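Local coordinates for methyltransferase 1 (Methanosarcina barkeri, PDB 2I2X), which transfers the methyl group of methanol to the cob(I)amide bound to its partner protein MtaC, a step of methanogenesis from methanol, at residues T346-D349 against K350-R353; R64-T67 against D68-R72; Y335-A338 against L339-T342. All blocks are in the same frame, centred on the assembly; numbering follows the deposited sequence.

In the fold
Followed from the N terminus, the three contacts come in series, neither nesting nor crossing, and each joins neighbouring turns of the chain without closing a long loop. Interaction 2 (64-72) comes first, on helix 55-76, which links the parallel strands 40-43 and 80-86 of the TIM barrel. Interaction 3 (335-342) lies within helix 325-345, whose earlier residues pack against interaction 2; the two contacts stay about 8 Å apart at their nearest atoms. Interaction 1 (346-353) follows three residues later, where that helix ends and helix 349-361 begins. It touches interaction 3 through the Leu352 side chain on the backbone carbonyl of Leu339, and both contacts also pack on the second copy of this subunit.

Interaction 1: residues T346-D349 against K350-R353; sequences TKND and KVLR
Asp349 O receives the amide of Arg353, N to O 2.7 Å with an N-H...O angle of 167°, a strong bond of the first turn of helix 349-361. One residue earlier, at the N-cap position, the grip is looser: Leu352 N reaches Asn348 O at 3.4 Å, a weak bond. The same oxygen has a methyl close by, Val351 CG1 standing 3.1 Å from Asn348 O, because the valine turns CG1 in between its backbone N and carbonyl carbon (chi1 61°). A water joins the corner, accepting from Lys350 N at 3.0 Å and donating to Asp349 OD1 at 3.2 Å, with a weak link to Lys347 O. The loop itself begins as a Schellman motif ending helix 325-345: Lys347, at positive phi, is its C' residue, and Asn348 N returns to Ala343 O. Further along, Lys350 CG lies 3.6 Å above one face of the Arg353 guanidinium, near its rim. Asp15 forms salt bridges with both Lys350 and Arg353, whose NH2 also bonds Met17 O, while Thr18 OG1 pairs with Asp349 OD2. Leu352 packs on Leu352 of the second subunit.

Interaction 2: residues R64-T67 against D68-R72; sequences RITT and DVMER
Val69 sets its CG2 methyl 3.1 Å from Ile65 O and 4.4 Å from Ile65 CG2, one turn back along helix 55-76, the helix of the beta-alpha-beta crossover between strands 40-43 and 80-86 of the TIM barrel. This is the densely packed side. Beside it Met70, with CG anti to its carbonyl carbon (chi1 -60°), brings CG to 3.3 Å from Thr66 O before the chain bends away. Ile81 and Leu83 of strand 80-86 press on this flank, and Val326 of helix 325-345 covers Ile65 and Val69 and extends to Asp68, so the two sides are not cleanly divided. Thr66 OG1 turns back to Tyr62 O, so the hydroxyl is satisfied within its own helix.

The other side, made of Arg64, Thr67, Asp68 and Glu71, is partly exposed. Thr67 OG1 turns back to Glu63 O. Asp68 folds its carboxylate back beside its own backbone N, which puts CG 3.1 Å from Arg64 O; OD1 comes to 3.3 Å from Arg64 O, but both are acceptors and no hydrogen bond forms. OD2 is held instead by Tyr317 OH, and an alanine here would probably leave that hydroxyl without its partner and the Arg64 carbonyl less covered. Arg64 and Glu71 reach outward, Arg64 to a salt bridge with the terminal carboxylate of His258 in a neighbouring chain, Glu71 OE1 to Tyr112 OH. Beneath these side chains the backbone stays regular: Glu71 N lies 3.0 Å from Thr67 O, with an N-H...O angle of 165°.

Interaction 3: residues Y335-A338 against L339-T342; sequences YDCA and LMNT
Met340 curls its thioether back along the preceding turn, laying its terminal methyl CE 3.6 Å from Asp336 O and 3.9 Å from Cys337 CA. The chain runs extended to SD and bends only at the last torsion (chi3 -74°), which swings CE round to within 4.4 Å of Cys337 SG. Phe19, Thr39 and Cys307 from loops pack on the same methionine. Next to it Asn341 folds beside its own backbone N, with CG 3.3 Å from Cys337 O, while Asn341 N bonds that oxygen at 2.8 Å. The amide's own OD1 accepts from Thr39 N, which helps fix its rotation. All of this lies within helix 325-345, buried where the two MtaB subunits of the heterotetramer meet. Toward the C-terminal end of the helix, Thr342 grips Ala338 O twice: OG1 at 2.8 Å and N at 3.0 Å approach from opposite faces of the carbonyl plane. OG1 can do so because it stands beside its own backbone N (chi1 -60°), so this buried hydroxyl is satisfied by its own helix. Across the interface Asp336 OD1 forms a salt bridge with Lys289 of the second subunit, its OD2 staying with Thr290 and Trp310, and Tyr335 OH bonds Asp297 O of that second subunit.

Interaction 1: residues T346-D349 against K350-R353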
loop_
_atom_site.group_PDB
_atom_site.type_symbol
_atom_site.label_atom_id
_atom_site.label_comp_id
_atom_site.label_asym_id
_atom_site.label_seq_id
_atom_site.Cartn_x
_atom_site.Cartn_y
_atom_site.Cartn_z
ATOM N N THR A 346 -22.799 15.164 -8.261
ATOM C CA THR A 346 -23.798 15.735 -7.397
ATOM C C THR A 346 -23.523 17.207 -7.162
ATOM O O THR A 346 -24.159 17.813 -6.307
ATOM C CB THR A 346 -23.871 14.986 -6.032
ATOM O OG1 THR A 346 -22.598 15.077 -5.340
ATOM C CG2 THR A 346 -24.281 13.529 -6.260
ATOM N N LYS A 347 -22.595 17.789 -7.939
ATOM C CA LYS A 347 -22.311 19.229 -7.855
ATOM C C LYS A 347 -21.742 19.581 -6.474
ATOM O O LYS A 347 -22.067 20.629 -5.916
ATOM C CB LYS A 347 -23.572 20.088 -8.113
ATOM C CG LYS A 347 -23.898 20.405 -9.585
ATOM C CD LYS A 347 -24.343 19.210 -10.380
ATOM C CE LYS A 347 -24.133 19.409 -11.908
ATOM N NZ LYS A 347 -24.957 20.511 -12.580
ATOM N N ASN A 348 -20.937 18.696 -5.904
ATOM C CA ASN A 348 -20.375 18.989 -4.607
ATOM C C ASN A 348 -18.887 19.021 -4.707
ATOM O O ASN A 348 -18.208 19.049 -3.686
ATOM C CB ASN A 348 -20.815 17.973 -3.538
ATOM C CG ASN A 348 -22.257 18.161 -3.108
ATOM O OD1 ASN A 348 -23.111 17.314 -3.381
ATOM N ND2 ASN A 348 -22.533 19.260 -2.409
ATOM N N ASP A 349 -18.370 19.025 -5.935
ATOM C CA ASP A 349 -16.917 19.051 -6.125
ATOM C C ASP A 349 -16.189 20.243 -5.466
ATOM O O ASP A 349 -15.104 20.070 -4.884
ATOM C CB ASP A 349 -16.538 18.908 -7.583
ATOM C CG ASP A 349 -17.131 19.998 -8.451
ATOM O OD1 ASP A 349 -18.379 20.043 -8.647
ATOM O OD2 ASP A 349 -16.320 20.806 -8.954
ATOM N N LYS A 350 -16.774 21.434 -5.508
ATOM C CA LYS A 350 -16.039 22.587 -4.998
ATOM C C LYS A 350 -15.798 22.560 -3.502
ATOM O O LYS A 350 -14.715 22.950 -3.062
ATOM C CB LYS A 350 -16.646 23.902 -5.459
ATOM C CG LYS A 350 -16.305 24.200 -6.929
ATOM C CD LYS A 350 -16.866 25.537 -7.335
ATOM C CE LYS A 350 -16.496 25.872 -8.754
ATOM N NZ LYS A 350 -16.988 27.274 -8.991
ATOM N N VAL A 351 -16.772 22.068 -2.730
ATOM C CA VAL A 351 -16.617 21.987 -1.283
ATOM C C VAL A 351 -15.591 20.906 -0.942
ATOM O O VAL A 351 -14.806 21.052 -0.008
ATOM C CB VAL A 351 -17.972 21.719 -0.534
ATOM C CG1 VAL A 351 -18.567 20.413 -0.963
ATOM C CG2 VAL A 351 -17.781 21.678 1.001
ATOM N N LEU A 352 -15.598 19.820 -1.706
ATOM C CA LEU A 352 -14.674 18.729 -1.450
ATOM C C LEU A 352 -13.282 19.196 -1.809
ATOM O O LEU A 352 -12.345 19.021 -1.017
ATOM C CB LEU A 352 -15.084 17.440 -2.191
ATOM C CG LEU A 352 -14.140 16.238 -2.007
ATOM C CD1 LEU A 352 -13.994 15.884 -0.524
ATOM C CD2 LEU A 352 -14.575 15.048 -2.837
ATOM N N ARG A 353 -13.147 19.816 -2.983
ATOM C CA ARG A 353 -11.927 20.560 -3.316
ATOM C C ARG A 353 -11.438 21.447 -2.145
ATOM O O ARG A 353 -10.313 21.292 -1.678
ATOM C CB ARG A 353 -12.126 21.326 -4.610
ATOM C CG ARG A 353 -11.079 22.440 -4.959
ATOM C CD ARG A 353 -11.731 23.759 -4.602
ATOM N NE ARG A 353 -12.100 24.509 -5.769
ATOM C CZ ARG A 353 -12.961 25.517 -5.809
ATOM N NH1 ARG A 353 -13.620 25.915 -4.731
ATOM N NH2 ARG A 353 -13.130 26.136 -6.985
HETATM O O HOH W 1 -19.519 22.175 -6.593
#

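Interaction 2: residues R64-T67 against D68-R72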
loop_
_atom_site.group_PDB
_atom_site.type_symbol
_atom_site.label_atom_id
_atom_site.label_comp_id
_atom_site.label_asym_id
_atom_site.label_seq_id
_atom_site.Cartn_x
_atom_site.Cartn_y
_atom_site.Cartn_z
ATOM N N ARG A 64 2.421 -9.385 -16.510
ATOM C CA ARG A 64 1.789 -9.789 -15.267
ATOM C C ARG A 64 1.168 -8.565 -14.596
ATOM O O ARG A 64 0.048 -8.646 -14.083
ATOM C CB ARG A 64 2.790 -10.484 -14.338
ATOM C CG ARG A 64 3.088 -11.918 -14.727
ATOM C CD ARG A 64 4.315 -12.454 -14.001
ATOM N NE ARG A 64 4.415 -13.880 -14.262
ATOM C CZ ARG A 64 5.388 -14.689 -13.855
ATOM N NH1 ARG A 64 6.410 -14.220 -13.144
ATOM N NH2 ARG A 64 5.313 -15.989 -14.166
ATOM N N ILE A 65 1.896 -7.442 -14.640
ATOM C CA ILE A 65 1.467 -6.189 -14.029
ATOM C C ILE A 65 0.149 -5.765 -14.687
ATOM O O ILE A 65 -0.836 -5.467 -13.996
ATOM C CB ILE A 65 2.563 -5.078 -14.153
ATOM C CG1 ILE A 65 3.755 -5.363 -13.219
ATOM C CG2 ILE A 65 1.999 -3.724 -13.830
ATOM C CD1 ILE A 65 5.061 -4.622 -13.611
ATOM N N THR A 66 0.131 -5.811 -16.021
ATOM C CA THR A 66 -0.968 -5.306 -16.801
ATOM C C THR A 66 -2.197 -6.166 -16.562
ATOM O O THR A 66 -3.292 -5.650 -16.302
ATOM C CB THR A 66 -0.632 -5.250 -18.307
ATOM O OG1 THR A 66 0.610 -4.566 -18.494
ATOM C CG2 THR A 66 -1.708 -4.519 -19.077
ATOM N N THR A 67 -2.020 -7.473 -16.633
ATOM C CA THR A 67 -3.111 -8.365 -16.352
ATOM C C THR A 67 -3.625 -8.121 -14.948
ATOM O O THR A 67 -4.808 -8.002 -14.767
ATOM C CB THR A 67 -2.707 -9.837 -16.581
ATOM O OG1 THR A 67 -2.417 -10.012 -17.979
ATOM C CG2 THR A 67 -3.815 -10.793 -16.155
ATOM N N ASP A 68 -2.755 -8.015 -13.959
ATOM C CA ASP A 68 -3.211 -7.858 -12.571
ATOM C C ASP A 68 -4.072 -6.611 -12.303
ATOM O O ASP A 68 -5.097 -6.669 -11.594
ATOM C CB ASP A 68 -2.016 -7.866 -11.630
ATOM C CG ASP A 68 -1.444 -9.251 -11.442
ATOM O OD1 ASP A 68 -1.983 -10.215 -12.047
ATOM O OD2 ASP A 68 -0.447 -9.379 -10.698
ATOM N N VAL A 69 -3.639 -5.504 -12.887
ATOM C CA VAL A 69 -4.347 -4.243 -12.854
ATOM C C VAL A 69 -5.708 -4.329 -13.556
ATOM O O VAL A 69 -6.733 -3.948 -12.967
ATOM C CB VAL A 69 -3.503 -3.126 -13.557
ATOM C CG1 VAL A 69 -4.300 -1.842 -13.640
ATOM C CG2 VAL A 69 -2.181 -2.903 -12.842
ATOM N N MET A 70 -5.741 -4.797 -14.805
ATOM C CA MET A 70 -7.018 -4.801 -15.531
ATOM C C MET A 70 -8.038 -5.723 -14.799
ATOM O O MET A 70 -9.206 -5.388 -14.633
ATOM C CB MET A 70 -6.845 -5.213 -17.006
ATOM C CG MET A 70 -5.907 -4.308 -17.868
ATOM S SD MET A 70 -6.377 -2.551 -17.888
ATOM C CE MET A 70 -8.043 -2.553 -18.566
ATOM N N GLU A 71 -7.559 -6.871 -14.348
ATOM C CA GLU A 71 -8.388 -7.831 -13.674
ATOM C C GLU A 71 -9.007 -7.159 -12.441
ATOM O O GLU A 71 -10.223 -7.162 -12.276
ATOM C CB GLU A 71 -7.560 -9.092 -13.337
ATOM C CG GLU A 71 -8.338 -10.252 -12.700
ATOM C CD GLU A 71 -9.489 -10.797 -13.565
ATOM O OE1 GLU A 71 -9.481 -10.600 -14.814
ATOM O OE2 GLU A 71 -10.403 -11.429 -12.961
ATOM N N ARG A 72 -8.188 -6.503 -11.626
ATOM C CA ARG A 72 -8.725 -5.876 -10.445
ATOM C C ARG A 72 -9.780 -4.829 -10.754
ATOM O O ARG A 72 -10.805 -4.769 -10.087
ATOM C CB ARG A 72 -7.639 -5.244 -9.582
ATOM C CG ARG A 72 -8.245 -4.815 -8.239
ATOM C CD ARG A 72 -8.578 -6.082 -7.365
ATOM N NE ARG A 72 -8.029 -5.765 -6.077
ATOM C CZ ARG A 72 -7.164 -6.482 -5.396
ATOM N NH1 ARG A 72 -6.801 -7.680 -5.783
ATOM N NH2 ARG A 72 -6.715 -5.989 -4.266
#

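Interaction 3: residues Y335-A338 against L339-T342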
loop_
_atom_site.group_PDB
_atom_site.type_symbol
_atom_site.label_atom_id
_atom_site.label_comp_id
_atom_site.label_asym_id
_atom_site.label_seq_id
_atom_site.Cartn_x
_atom_site.Cartn_y
_atom_site.Cartn_z
ATOM N N TYR A 335 -10.685 4.134 -5.919
ATOM C CA TYR A 335 -11.694 4.524 -4.963
ATOM C C TYR A 335 -11.589 6.020 -4.649
ATOM O O TYR A 335 -12.603 6.701 -4.510
ATOM C CB TYR A 335 -11.567 3.676 -3.693
ATOM C CG TYR A 335 -12.444 2.437 -3.643
ATOM C CD1 TYR A 335 -13.836 2.533 -3.772
ATOM C CD2 TYR A 335 -11.891 1.179 -3.429
ATOM C CE1 TYR A 335 -14.654 1.415 -3.705
ATOM C CE2 TYR A 335 -12.702 0.046 -3.366
ATOM C CZ TYR A 335 -14.087 0.165 -3.514
ATOM O OH TYR A 335 -14.905 -0.962 -3.407
ATOM N N ASP A 336 -10.356 6.533 -4.535
ATOM C CA ASP A 336 -10.139 7.973 -4.336
ATOM C C ASP A 336 -10.808 8.693 -5.487
ATOM O O ASP A 336 -11.463 9.706 -5.277
ATOM C CB ASP A 336 -8.646 8.345 -4.293
ATOM C CG ASP A 336 -7.961 7.896 -3.022
ATOM O OD1 ASP A 336 -8.647 7.737 -2.003
ATOM O OD2 ASP A 336 -6.732 7.674 -3.038
ATOM N N CYS A 337 -10.655 8.162 -6.702
ATOM C CA CYS A 337 -11.310 8.767 -7.847
ATOM C C CYS A 337 -12.824 8.673 -7.733
ATOM O O CYS A 337 -13.524 9.635 -8.064
ATOM C CB CYS A 337 -10.796 8.207 -9.179
ATOM S SG CYS A 337 -9.041 8.723 -9.607
ATOM N N ALA A 338 -13.344 7.549 -7.240
ATOM C CA ALA A 338 -14.790 7.373 -7.191
ATOM C C ALA A 338 -15.476 8.430 -6.283
ATOM O O ALA A 338 -16.564 8.935 -6.600
ATOM C CB ALA A 338 -15.176 5.925 -6.803
ATOM N N LEU A 339 -14.800 8.804 -5.208
ATOM C CA LEU A 339 -15.261 9.834 -4.276
ATOM C C LEU A 339 -15.330 11.156 -4.999
ATOM O O LEU A 339 -16.343 11.893 -4.953
ATOM C CB LEU A 339 -14.296 9.938 -3.073
ATOM C CG LEU A 339 -14.722 10.927 -1.985
ATOM C CD1 LEU A 339 -16.041 10.464 -1.313
ATOM C CD2 LEU A 339 -13.588 11.194 -0.951
ATOM N N MET A 340 -14.250 11.458 -5.703
ATOM C CA MET A 340 -14.187 12.708 -6.427
ATOM C C MET A 340 -15.292 12.698 -7.471
ATOM O O MET A 340 -16.023 13.672 -7.570
ATOM C CB MET A 340 -12.796 12.940 -7.027
ATOM C CG MET A 340 -11.775 13.501 -6.007
ATOM S SD MET A 340 -10.152 13.816 -6.756
ATOM C CE MET A 340 -9.491 12.151 -6.967
ATOM N N ASN A 341 -15.463 11.595 -8.210
ATOM C CA ASN A 341 -16.419 11.609 -9.310
ATOM C C ASN A 341 -17.841 11.740 -8.837
ATOM O O ASN A 341 -18.651 12.320 -9.543
ATOM C CB ASN A 341 -16.244 10.422 -10.255
ATOM C CG ASN A 341 -14.872 10.395 -10.926
ATOM O OD1 ASN A 341 -14.140 11.424 -10.969
ATOM N ND2 ASN A 341 -14.514 9.224 -11.487
ATOM N N THR A 342 -18.140 11.217 -7.637
ATOM C CA THR A 342 -19.464 11.357 -6.999
ATOM C C THR A 342 -19.755 12.827 -6.628
ATOM O O THR A 342 -20.905 13.288 -6.695
ATOM C CB THR A 342 -19.537 10.473 -5.697
ATOM O OG1 THR A 342 -19.323 9.105 -6.028
ATOM C CG2 THR A 342 -20.883 10.590 -4.986
#